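PDB 1C7N: cystalysin from Treponema denticola, which is a pyridoxal-5'-phosphate-dependent protein of the class I and II aminotransferase family, built as a two-chain assembly. Local coordinates for residues M1-T6 / G289-G294; Y23-E28 / Q351-E356; N104-F109 / M199-E204. All coordinates share one frame; numbering follows the deposited sequence.

Interaction 1 of 3, residues M1-T6 / G289-G294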
loop_
_atom_site.group_PDB
_atom_site.type_symbol
_atom_site.label_atom_id
_atom_site.label_comp_id
_atom_site.label_asym_id
_atom_site.label_seq_id
_atom_site.Cartn_x
_atom_site.Cartn_y
_atom_site.Cartn_z
ATOM N N MET A 1 -8.088 -23.676 -20.091
ATOM C CA MET A 1 -7.528 -22.365 -20.523
ATOM C C MET A 1 -6.252 -22.568 -21.335
ATOM O O MET A 1 -5.477 -23.483 -21.064
ATOM C CB MET A 1 -7.210 -21.509 -19.295
ATOM C CG MET A 1 -6.931 -20.049 -19.603
ATOM S SD MET A 1 -8.401 -19.205 -20.214
ATOM C CE MET A 1 -9.212 -18.777 -18.676
ATOM N N ILE A 2 -6.039 -21.722 -22.338
ATOM C CA ILE A 2 -4.828 -21.817 -23.142
ATOM C C ILE A 2 -3.919 -20.699 -22.653
ATOM O O ILE A 2 -4.363 -19.569 -22.489
ATOM C CB ILE A 2 -5.131 -21.645 -24.644
ATOM C CG1 ILE A 2 -6.106 -22.739 -25.098
ATOM C CG2 ILE A 2 -3.843 -21.741 -25.447
ATOM C CD1 ILE A 2 -6.436 -22.692 -26.566
ATOM N N TYR A 3 -2.653 -21.015 -22.411
ATOM C CA TYR A 3 -1.713 -20.025 -21.898
ATOM C C TYR A 3 -0.708 -19.534 -22.932
ATOM O O TYR A 3 -0.368 -20.252 -23.872
ATOM C CB TYR A 3 -0.994 -20.604 -20.677
ATOM C CG TYR A 3 -1.959 -21.086 -19.613
ATOM C CD1 TYR A 3 -1.955 -22.414 -19.190
ATOM C CD2 TYR A 3 -2.912 -20.220 -19.065
ATOM C CE1 TYR A 3 -2.882 -22.872 -18.249
ATOM C CE2 TYR A 3 -3.837 -20.665 -18.128
ATOM C CZ TYR A 3 -3.822 -21.991 -17.726
ATOM O OH TYR A 3 -4.763 -22.436 -16.826
ATOM N N ASP A 4 -0.227 -18.307 -22.741
ATOM C CA ASP A 4 0.719 -17.701 -23.670
ATOM C C ASP A 4 2.038 -17.288 -23.021
ATOM O O ASP A 4 2.076 -16.356 -22.218
ATOM C CB ASP A 4 0.069 -16.478 -24.327
ATOM C CG ASP A 4 0.982 -15.784 -25.328
ATOM O OD1 ASP A 4 2.193 -16.095 -25.384
ATOM O OD2 ASP A 4 0.481 -14.907 -26.056
ATOM N N PHE A 5 3.116 -17.986 -23.370
ATOM C CA PHE A 5 4.444 -17.664 -22.848
ATOM C C PHE A 5 5.363 -17.429 -24.039
ATOM O O PHE A 5 6.592 -17.467 -23.918
ATOM C CB PHE A 5 5.006 -18.814 -22.003
ATOM C CG PHE A 5 4.179 -19.146 -20.790
ATOM C CD1 PHE A 5 3.260 -20.195 -20.820
ATOM C CD2 PHE A 5 4.328 -18.420 -19.613
ATOM C CE1 PHE A 5 2.505 -20.514 -19.695
ATOM C CE2 PHE A 5 3.575 -18.732 -18.482
ATOM C CZ PHE A 5 2.662 -19.783 -18.525
ATOM N N THR A 6 4.753 -17.174 -25.193
ATOM C CA THR A 6 5.499 -16.972 -26.421
ATOM C C THR A 6 5.410 -15.584 -27.054
ATOM O O THR A 6 6.329 -15.166 -27.750
ATOM C CB THR A 6 5.073 -18.008 -27.469
ATOM O OG1 THR A 6 3.661 -17.905 -27.686
ATOM C CG2 THR A 6 5.403 -19.417 -26.989
ATOM N N GLY A 289 -3.231 -22.399 -10.916
ATOM C CA GLY A 289 -2.271 -23.477 -10.747
ATOM C C GLY A 289 -1.685 -24.007 -12.046
ATOM O O GLY A 289 -0.473 -24.221 -12.143
ATOM N N LYS A 290 -2.534 -24.222 -13.047
ATOM C CA LYS A 290 -2.076 -24.735 -14.339
ATOM C C LYS A 290 -1.163 -23.736 -15.036
ATOM O O LYS A 290 -0.218 -24.118 -15.725
ATOM C CB LYS A 290 -3.257 -25.032 -15.265
ATOM C CG LYS A 290 -4.275 -26.031 -14.742
ATOM C CD LYS A 290 -3.698 -27.414 -14.550
ATOM C CE LYS A 290 -4.825 -28.429 -14.380
ATOM N NZ LYS A 290 -5.845 -27.971 -13.391
ATOM N N TRP A 291 -1.462 -22.450 -14.877
ATOM C CA TRP A 291 -0.649 -21.424 -15.505
ATOM C C TRP A 291 0.753 -21.469 -14.903
ATOM O O TRP A 291 1.750 -21.391 -15.620
ATOM C CB TRP A 291 -1.273 -20.042 -15.294
ATOM C CG TRP A 291 -0.448 -18.935 -15.866
ATOM C CD1 TRP A 291 -0.504 -18.427 -17.134
ATOM C CD2 TRP A 291 0.589 -18.221 -15.190
ATOM N NE1 TRP A 291 0.444 -17.435 -17.287
ATOM C CE2 TRP A 291 1.127 -17.293 -16.107
ATOM C CE3 TRP A 291 1.121 -18.279 -13.894
ATOM C CZ2 TRP A 291 2.173 -16.429 -15.768
ATOM C CZ3 TRP A 291 2.157 -17.419 -13.561
ATOM C CH2 TRP A 291 2.670 -16.505 -14.498
ATOM N N LEU A 292 0.824 -21.609 -13.582
ATOM C CA LEU A 292 2.104 -21.673 -12.888
ATOM C C LEU A 292 2.942 -22.868 -13.355
ATOM O O LEU A 292 4.165 -22.757 -13.482
ATOM C CB LEU A 292 1.882 -21.753 -11.373
ATOM C CG LEU A 292 3.137 -21.853 -10.504
ATOM C CD1 LEU A 292 4.080 -20.695 -10.817
ATOM C CD2 LEU A 292 2.741 -21.828 -9.041
ATOM N N ASP A 293 2.295 -24.005 -13.601
ATOM C CA ASP A 293 3.017 -25.192 -14.063
ATOM C C ASP A 293 3.670 -24.891 -15.403
ATOM O O ASP A 293 4.836 -25.224 -15.633
ATOM C CB ASP A 293 2.077 -26.396 -14.232
ATOM C CG ASP A 293 1.507 -26.891 -12.916
ATOM O OD1 ASP A 293 2.217 -26.827 -11.892
ATOM O OD2 ASP A 293 0.350 -27.365 -12.913
ATOM N N GLY A 294 2.906 -24.261 -16.289
ATOM C CA GLY A 294 3.423 -23.914 -17.599
ATOM C C GLY A 294 4.540 -22.890 -17.524
ATOM O O GLY A 294 5.504 -22.950 -18.296
HETATM O O HOH W 1 -4.241 -22.085 -14.148
HETATM O O HOH W 2 1.047 -15.661 -19.628
#
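The irregular N-terminal segment 1-6 runs past the start of helix 289-313, coming closest where the CA atoms of Tyr-3 and Trp-291 lie 6.6 Å apart. Tyr-3 and Phe-5, alternate residues of the extended chain, both send their rings toward the helix, and both touch Trp-291, one at its edge and one over a face. The phenol ring of Tyr-3 lies over the helix backbone: Trp-291 CA sits 3.9 Å from the ring centroid and only 13° off its normal, a CH-pi contact. The five-membered ring of the indole turns its edge to that same phenol in an offset edge-to-face pair, planes at 88°, with Trp-291 CD1 3.6 Å from Tyr-3 CD2. Phe-5 takes a face of the indole instead, but obliquely, its CZ 3.5 Å from Trp-291 NE1. The result is an aromatic cluster that lays the N-terminal arm along a helix of this aminotransferase-family chain, and Phe-43 extends it by an edge-to-face contact with Phe-5. With CG anti to the backbone N (chi1 177°), the indole is placed to meet both rings. Gly-294 suits its place because a side chain there would start out toward the Phe-5 ring, only 3.1 Å from Phe-5 CE1. Two waters complete the polar side. One donates to Tyr-3 OH and accepts from Trp-291 N; the same hydroxyl is also hydrogen-bonded to Glu-48. The second water, in the indole plane, accepts a hydrogen bond from Trp-291 NE1 at 3.0 Å and donates to Asp-4 O. Beyond it, Asp-4 OD1 accepts from Thr-6 N in an Asx turn.

Interaction 2 of 3, residues Y23-E28 / Q351-E356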
loop_
_atom_site.group_PDB
_atom_site.type_symbol
_atom_site.label_atom_id
_atom_site.label_comp_id
_atom_site.label_asym_id
_atom_site.label_seq_id
_atom_site.Cartn_x
_atom_site.Cartn_y
_atom_site.Cartn_z
ATOM N N TYR A 23 15.800 2.372 -20.424
ATOM C CA TYR A 23 15.905 3.546 -21.283
ATOM C C TYR A 23 16.725 4.648 -20.625
ATOM O O TYR A 23 17.424 5.402 -21.306
ATOM C CB TYR A 23 14.510 4.069 -21.648
ATOM C CG TYR A 23 13.733 3.125 -22.544
ATOM C CD1 TYR A 23 12.614 2.436 -22.070
ATOM C CD2 TYR A 23 14.138 2.895 -23.858
ATOM C CE1 TYR A 23 11.922 1.539 -22.884
ATOM C CE2 TYR A 23 13.453 1.995 -24.680
ATOM C CZ TYR A 23 12.349 1.322 -24.187
ATOM O OH TYR A 23 11.680 0.433 -25.001
ATOM N N SER A 24 16.645 4.734 -19.301
ATOM C CA SER A 24 17.390 5.742 -18.559
ATOM C C SER A 24 18.881 5.421 -18.592
ATOM O O SER A 24 19.725 6.318 -18.654
ATOM C CB SER A 24 16.913 5.786 -17.109
ATOM O OG SER A 24 17.622 6.771 -16.377
ATOM N N GLN A 25 19.201 4.134 -18.541
ATOM C CA GLN A 25 20.589 3.697 -18.567
ATOM C C GLN A 25 21.197 3.796 -19.959
ATOM O O GLN A 25 22.376 4.114 -20.107
ATOM C CB GLN A 25 20.697 2.259 -18.060
ATOM C CG GLN A 25 20.675 2.146 -16.551
ATOM C CD GLN A 25 20.601 0.712 -16.078
ATOM O OE1 GLN A 25 20.810 0.425 -14.902
ATOM N NE2 GLN A 25 20.292 -0.197 -16.990
ATOM N N ASN A 26 20.391 3.524 -20.977
ATOM C CA ASN A 26 20.873 3.577 -22.348
ATOM C C ASN A 26 19.786 4.120 -23.269
ATOM O O ASN A 26 19.010 3.358 -23.841
ATOM C CB ASN A 26 21.287 2.176 -22.809
ATOM C CG ASN A 26 21.950 2.181 -24.172
ATOM O OD1 ASN A 26 21.792 3.125 -24.946
ATOM N ND2 ASN A 26 22.687 1.118 -24.478
ATOM N N PRO A 27 19.713 5.455 -23.413
ATOM C CA PRO A 27 18.712 6.097 -24.270
ATOM C C PRO A 27 18.756 5.612 -25.722
ATOM O O PRO A 27 17.777 5.745 -26.458
ATOM C CB PRO A 27 19.056 7.579 -24.148
ATOM C CG PRO A 27 19.591 7.680 -22.758
ATOM C CD PRO A 27 20.485 6.466 -22.669
ATOM N N GLU A 28 19.890 5.044 -26.125
ATOM C CA GLU A 28 20.062 4.551 -27.490
ATOM C C GLU A 28 19.659 3.092 -27.679
ATOM O O GLU A 28 19.795 2.550 -28.775
ATOM C CB GLU A 28 21.519 4.721 -27.932
ATOM C CG GLU A 28 21.920 6.133 -28.349
ATOM C CD GLU A 28 21.553 7.183 -27.324
ATOM O OE1 GLU A 28 20.410 7.686 -27.368
ATOM O OE2 GLU A 28 22.403 7.500 -26.465
ATOM N N GLN A 351 23.792 -4.493 -24.978
ATOM C CA GLN A 351 22.425 -4.028 -24.776
ATOM C C GLN A 351 21.612 -5.130 -24.120
ATOM O O GLN A 351 20.464 -5.404 -24.488
ATOM C CB GLN A 351 21.789 -3.595 -26.095
ATOM C CG GLN A 351 22.165 -2.181 -26.484
ATOM C CD GLN A 351 21.471 -1.713 -27.737
ATOM O OE1 GLN A 351 20.242 -1.740 -27.831
ATOM N NE2 GLN A 351 22.254 -1.268 -28.710
ATOM N N ILE A 352 22.245 -5.777 -23.151
ATOM C CA ILE A 352 21.605 -6.832 -22.389
ATOM C C ILE A 352 21.577 -6.255 -20.977
ATOM O O ILE A 352 22.616 -5.886 -20.415
ATOM C CB ILE A 352 22.413 -8.154 -22.483
ATOM C CG1 ILE A 352 21.575 -9.312 -21.937
ATOM C CG2 ILE A 352 23.736 -8.031 -21.732
ATOM C CD1 ILE A 352 22.095 -10.681 -22.343
ATOM N N PHE A 353 20.381 -6.129 -20.419
ATOM C CA PHE A 353 20.242 -5.539 -19.099
ATOM C C PHE A 353 19.971 -6.533 -17.991
ATOM O O PHE A 353 18.835 -6.936 -17.758
ATOM C CB PHE A 353 19.154 -4.465 -19.139
ATOM C CG PHE A 353 19.446 -3.373 -20.120
ATOM C CD1 PHE A 353 19.290 -3.589 -21.484
ATOM C CD2 PHE A 353 19.940 -2.147 -19.685
ATOM C CE1 PHE A 353 19.627 -2.599 -22.407
ATOM C CE2 PHE A 353 20.279 -1.157 -20.592
ATOM C CZ PHE A 353 20.124 -1.379 -21.955
ATOM N N PHE A 354 21.044 -6.937 -17.324
ATOM C CA PHE A 354 20.964 -7.884 -16.223
ATOM C C PHE A 354 20.835 -7.078 -14.947
ATOM O O PHE A 354 20.742 -5.850 -14.966
ATOM C CB PHE A 354 22.262 -8.695 -16.092
ATOM C CG PHE A 354 22.586 -9.574 -17.275
ATOM C CD1 PHE A 354 21.662 -10.490 -17.763
ATOM C CD2 PHE A 354 23.867 -9.551 -17.832
ATOM C CE1 PHE A 354 22.005 -11.378 -18.784
ATOM C CE2 PHE A 354 24.222 -10.437 -18.853
ATOM C CZ PHE A 354 23.291 -11.353 -19.328
ATOM N N ASP A 355 20.801 -7.784 -13.831
ATOM C CA ASP A 355 20.820 -7.120 -12.550
ATOM C C ASP A 355 22.274 -7.433 -12.221
ATOM O O ASP A 355 22.615 -8.569 -11.884
ATOM C CB ASP A 355 19.844 -7.766 -11.574
ATOM C CG ASP A 355 18.709 -6.826 -11.200
ATOM O OD1 ASP A 355 18.238 -6.092 -12.096
ATOM O OD2 ASP A 355 18.286 -6.817 -10.023
ATOM N N GLU A 356 23.142 -6.438 -12.390
ATOM C CA GLU A 356 24.571 -6.621 -12.162
ATOM C C GLU A 356 24.841 -7.286 -10.825
ATOM O O GLU A 356 24.332 -6.862 -9.789
ATOM C CB GLU A 356 25.307 -5.280 -12.269
ATOM C CG GLU A 356 25.104 -4.582 -13.618
ATOM C CD GLU A 356 25.747 -5.318 -14.788
ATOM O OE1 GLU A 356 25.175 -5.288 -15.896
ATOM O OE2 GLU A 356 26.827 -5.915 -14.615
#
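Phe-353 pushes the rim of its ring against the end of helix 17-25, and this is where the contact is tight. Two groups meet that rim near its plane: Asn-26 CB, 3.8 Å from Phe-353 CZ, and the amide of Gln-25, whose NE2 comes to 3.3 Å from Phe-353 CD2. The Gln-25 amide and the ring are almost coplanar, 17° apart, so the amide lies beside the ring and not over its face. Phenylalanine suits this buried place, filling it with carbon and bringing no polar group to satisfy; no hydrogen bond joins it to Gln-25 NE2. In Asn-26, first residue beyond the helix, CG anti to the backbone N (chi1 -173°) carries the amide past the ring toward Gln-351 and helix 339-350, where ND2 donates to Ile-347 O while OD1 receives a weak bond from Glu-28 N. Toward solvent the packing thins out. Gln-351 offers little more than its CG, 3.9 Å from Asn-26 ND2, and its OE1 is held by Gly-30 N; Glu-28 is exposed, and its carboxylate leads away. Ile-347 of helix 339-350 touches both Gln-25 and Phe-353, so the contact lies where the end of helix 17-25 meets that helix and the chain leading to strand 355-356, the edge strand beside 367-371.

Interaction 3 of 3, residues N104-F109 / M199-E204. With PLP (pyridoxal-5'-phosphate), chain I.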
loop_
_atom_site.group_PDB
_atom_site.type_symbol
_atom_site.label_atom_id
_atom_site.label_comp_id
_atom_site.label_asym_id
_atom_site.label_seq_id
_atom_site.Cartn_x
_atom_site.Cartn_y
_atom_site.Cartn_z
ATOM N N ASN A 104 9.560 -3.050 8.496
ATOM C CA ASN A 104 8.754 -3.020 9.707
ATOM C C ASN A 104 9.312 -3.973 10.761
ATOM O O ASN A 104 9.288 -3.673 11.954
ATOM C CB ASN A 104 7.307 -3.395 9.388
ATOM C CG ASN A 104 6.377 -3.153 10.557
ATOM O OD1 ASN A 104 6.286 -2.033 11.064
ATOM N ND2 ASN A 104 5.685 -4.198 10.997
ATOM N N ALA A 105 9.810 -5.124 10.319
ATOM C CA ALA A 105 10.374 -6.099 11.245
ATOM C C ALA A 105 11.575 -5.495 11.971
ATOM O O ALA A 105 11.689 -5.593 13.191
ATOM C CB ALA A 105 10.790 -7.357 10.498
ATOM N N VAL A 106 12.466 -4.863 11.214
ATOM C CA VAL A 106 13.652 -4.242 11.794
ATOM C C VAL A 106 13.237 -3.117 12.737
ATOM O O VAL A 106 13.728 -3.005 13.860
ATOM C CB VAL A 106 14.564 -3.663 10.695
ATOM C CG1 VAL A 106 15.740 -2.926 11.324
ATOM C CG2 VAL A 106 15.058 -4.786 9.793
ATOM N N ARG A 107 12.312 -2.292 12.269
ATOM C CA ARG A 107 11.818 -1.165 13.042
ATOM C C ARG A 107 11.290 -1.575 14.416
ATOM O O ARG A 107 11.648 -0.980 15.433
ATOM C CB ARG A 107 10.712 -0.460 12.251
ATOM C CG ARG A 107 10.076 0.735 12.946
ATOM C CD ARG A 107 9.141 1.484 11.998
ATOM N NE ARG A 107 9.812 1.820 10.743
ATOM C CZ ARG A 107 9.609 1.192 9.587
ATOM N NH1 ARG A 107 8.740 0.188 9.509
ATOM N NH2 ARG A 107 10.285 1.559 8.507
ATOM N N GLU A 108 10.457 -2.609 14.439
ATOM C CA GLU A 108 9.834 -3.071 15.675
ATOM C C GLU A 108 10.646 -3.963 16.613
ATOM O O GLU A 108 10.622 -3.761 17.824
ATOM C CB GLU A 108 8.513 -3.772 15.336
ATOM C CG GLU A 108 7.746 -4.331 16.529
ATOM C CD GLU A 108 7.466 -3.285 17.595
ATOM O OE1 GLU A 108 7.172 -2.127 17.233
ATOM O OE2 GLU A 108 7.527 -3.626 18.794
ATOM N N PHE A 109 11.374 -4.936 16.075
ATOM C CA PHE A 109 12.112 -5.845 16.939
ATOM C C PHE A 109 13.599 -5.591 17.182
ATOM O O PHE A 109 14.291 -6.440 17.743
ATOM C CB PHE A 109 11.881 -7.281 16.463
ATOM C CG PHE A 109 10.429 -7.657 16.405
ATOM C CD1 PHE A 109 9.684 -7.438 15.250
ATOM C CD2 PHE A 109 9.783 -8.157 17.529
ATOM C CE1 PHE A 109 8.315 -7.707 15.216
ATOM C CE2 PHE A 109 8.412 -8.429 17.507
ATOM C CZ PHE A 109 7.678 -8.202 16.350
ATOM N N MET A 199 15.977 -14.050 16.534
ATOM C CA MET A 199 14.622 -14.195 16.047
ATOM C C MET A 199 14.843 -14.674 14.617
ATOM O O MET A 199 15.950 -14.544 14.098
ATOM C CB MET A 199 13.940 -12.827 16.067
ATOM C CG MET A 199 12.435 -12.868 16.017
ATOM S SD MET A 199 11.752 -11.254 16.437
ATOM C CE MET A 199 10.074 -11.459 15.856
ATOM N N LEU A 200 13.826 -15.244 13.981
ATOM C CA LEU A 200 13.985 -15.695 12.599
ATOM C C LEU A 200 13.015 -14.988 11.658
ATOM O O LEU A 200 11.798 -15.101 11.812
ATOM C CB LEU A 200 13.775 -17.210 12.478
ATOM C CG LEU A 200 13.807 -17.730 11.032
ATOM C CD1 LEU A 200 15.204 -17.537 10.442
ATOM C CD2 LEU A 200 13.417 -19.190 10.991
ATOM N N TRP A 201 13.564 -14.256 10.693
ATOM C CA TRP A 201 12.757 -13.554 9.701
ATOM C C TRP A 201 13.063 -14.244 8.374
ATOM O O TRP A 201 14.078 -13.960 7.742
ATOM C CB TRP A 201 13.148 -12.074 9.614
ATOM C CG TRP A 201 13.123 -11.334 10.925
ATOM C CD1 TRP A 201 12.438 -11.679 12.060
ATOM C CD2 TRP A 201 13.801 -10.108 11.225
ATOM N NE1 TRP A 201 12.651 -10.744 13.045
ATOM C CE2 TRP A 201 13.484 -9.770 12.561
ATOM C CE3 TRP A 201 14.649 -9.262 10.495
ATOM C CZ2 TRP A 201 13.983 -8.625 13.180
ATOM C CZ3 TRP A 201 15.147 -8.123 11.109
ATOM C CH2 TRP A 201 14.812 -7.814 12.440
ATOM N N SER A 202 12.183 -15.151 7.964
ATOM C CA SER A 202 12.373 -15.912 6.735
ATOM C C SER A 202 11.568 -15.404 5.541
ATOM O O SER A 202 10.332 -15.482 5.527
ATOM C CB SER A 202 12.037 -17.381 6.993
ATOM O OG SER A 202 12.432 -18.192 5.906
ATOM N N ASP A 203 12.281 -14.884 4.542
ATOM C CA ASP A 203 11.659 -14.365 3.326
ATOM C C ASP A 203 11.579 -15.508 2.322
ATOM O O ASP A 203 12.588 -15.918 1.740
ATOM C CB ASP A 203 12.490 -13.203 2.763
ATOM C CG ASP A 203 11.871 -12.569 1.520
ATOM O OD1 ASP A 203 12.327 -11.467 1.124
ATOM O OD2 ASP A 203 10.944 -13.165 0.927
ATOM N N GLU A 204 10.373 -16.031 2.131
ATOM C CA GLU A 204 10.171 -17.145 1.218
ATOM C C GLU A 204 9.219 -16.754 0.089
ATOM O O GLU A 204 8.380 -17.553 -0.342
ATOM C CB GLU A 204 9.631 -18.353 2.000
ATOM C CG GLU A 204 10.320 -18.532 3.365
ATOM C CD GLU A 204 10.122 -19.903 3.993
ATOM O OE1 GLU A 204 9.181 -20.627 3.603
ATOM O OE2 GLU A 204 10.909 -20.256 4.898
HETATM N N1 PLP I . 12.121 -10.505 -1.280
HETATM C C2 PLP I . 12.941 -11.046 -2.289
HETATM C C2A PLP I . 14.027 -11.986 -1.800
HETATM C C3 PLP I . 12.577 -10.711 -3.668
HETATM O O3 PLP I . 13.456 -11.159 -4.567
HETATM C C4 PLP I . 11.425 -9.927 -3.918
HETATM C C4A PLP I . 10.972 -9.652 -5.281
HETATM C C5 PLP I . 10.622 -9.448 -2.749
HETATM C C6 PLP I . 11.005 -9.727 -1.468
HETATM C C5A PLP I . 9.219 -8.941 -3.070
HETATM O O4P PLP I . 8.777 -7.694 -2.706
HETATM P P PLP I . 7.210 -7.455 -3.072
HETATM O O1P PLP I . 7.084 -6.007 -2.928
HETATM O O2P PLP I . 6.370 -8.209 -2.057
HETATM O O3P PLP I . 6.924 -7.905 -4.438
#
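Both Trp-201 and Phe-109 place CG anti to the carbonyl carbon (chi1 -54° and -56°), which carries the indole from its strand toward helix 98-109 and the phenyl ring from the helix toward the strand. Ala-105 CB then stands over the indole, 4.1 Å from the centroid of the six-membered ring and 8° off its normal. A small methyl suits this place, letting the broad indole lie close to the helix. Val-106 CG2 reaches Trp-201 CZ3 at 3.6 Å, crossing at about a right angle, while Phe-109 CB adds a contact at the indole's edge. Segments 104-109 and 199-203 run nearly antiparallel, their axes 11.0 Å apart: a helix packed on a central strand of the seven-stranded mixed sheet in the large domain of this PLP-dependent fold. Met-199, two residues before Trp-201 and on the same side of the strand, uses its extended chain to set CE over the centre of the Phe-109 ring, 3.7 Å from the centroid. Met-199 SD lies obliquely to that ring in a Met-aromatic contact, and also accepts a weak hydrogen bond from Trp-201 NE1 at 3.5 Å, giving the buried indole N-H a partner. At the strand's far end Asp-203, a residue of the pyridoxal-5'-phosphate pocket, brings OD1 to 2.6 Å from N1 of the ligand. Asp-203 OD2 accepts from Ile-205 N, which helps to fix the carboxylate's rotation.

Interaction 3 is the buried one, a helix against a central strand, while interaction 1 lies at the surface and interaction 2 is partly buried. Each of the three joins different elements, and none touches another. The nearest atoms of interactions 1 and 2 are about 17 Å apart. Along the chain interactions 1 and 2 interlock, and interaction 3 is nested within the loop that each closes. No direct hydrogen bond crosses between the paired segments in any of them. Water bridges supplement aromatic packing in interaction 1, one amide and one methylene meet a ring edge in interaction 2, and interaction 3 relies on apolar and sulfur contacts, on a strand whose far end reaches pyridoxal-5'-phosphate.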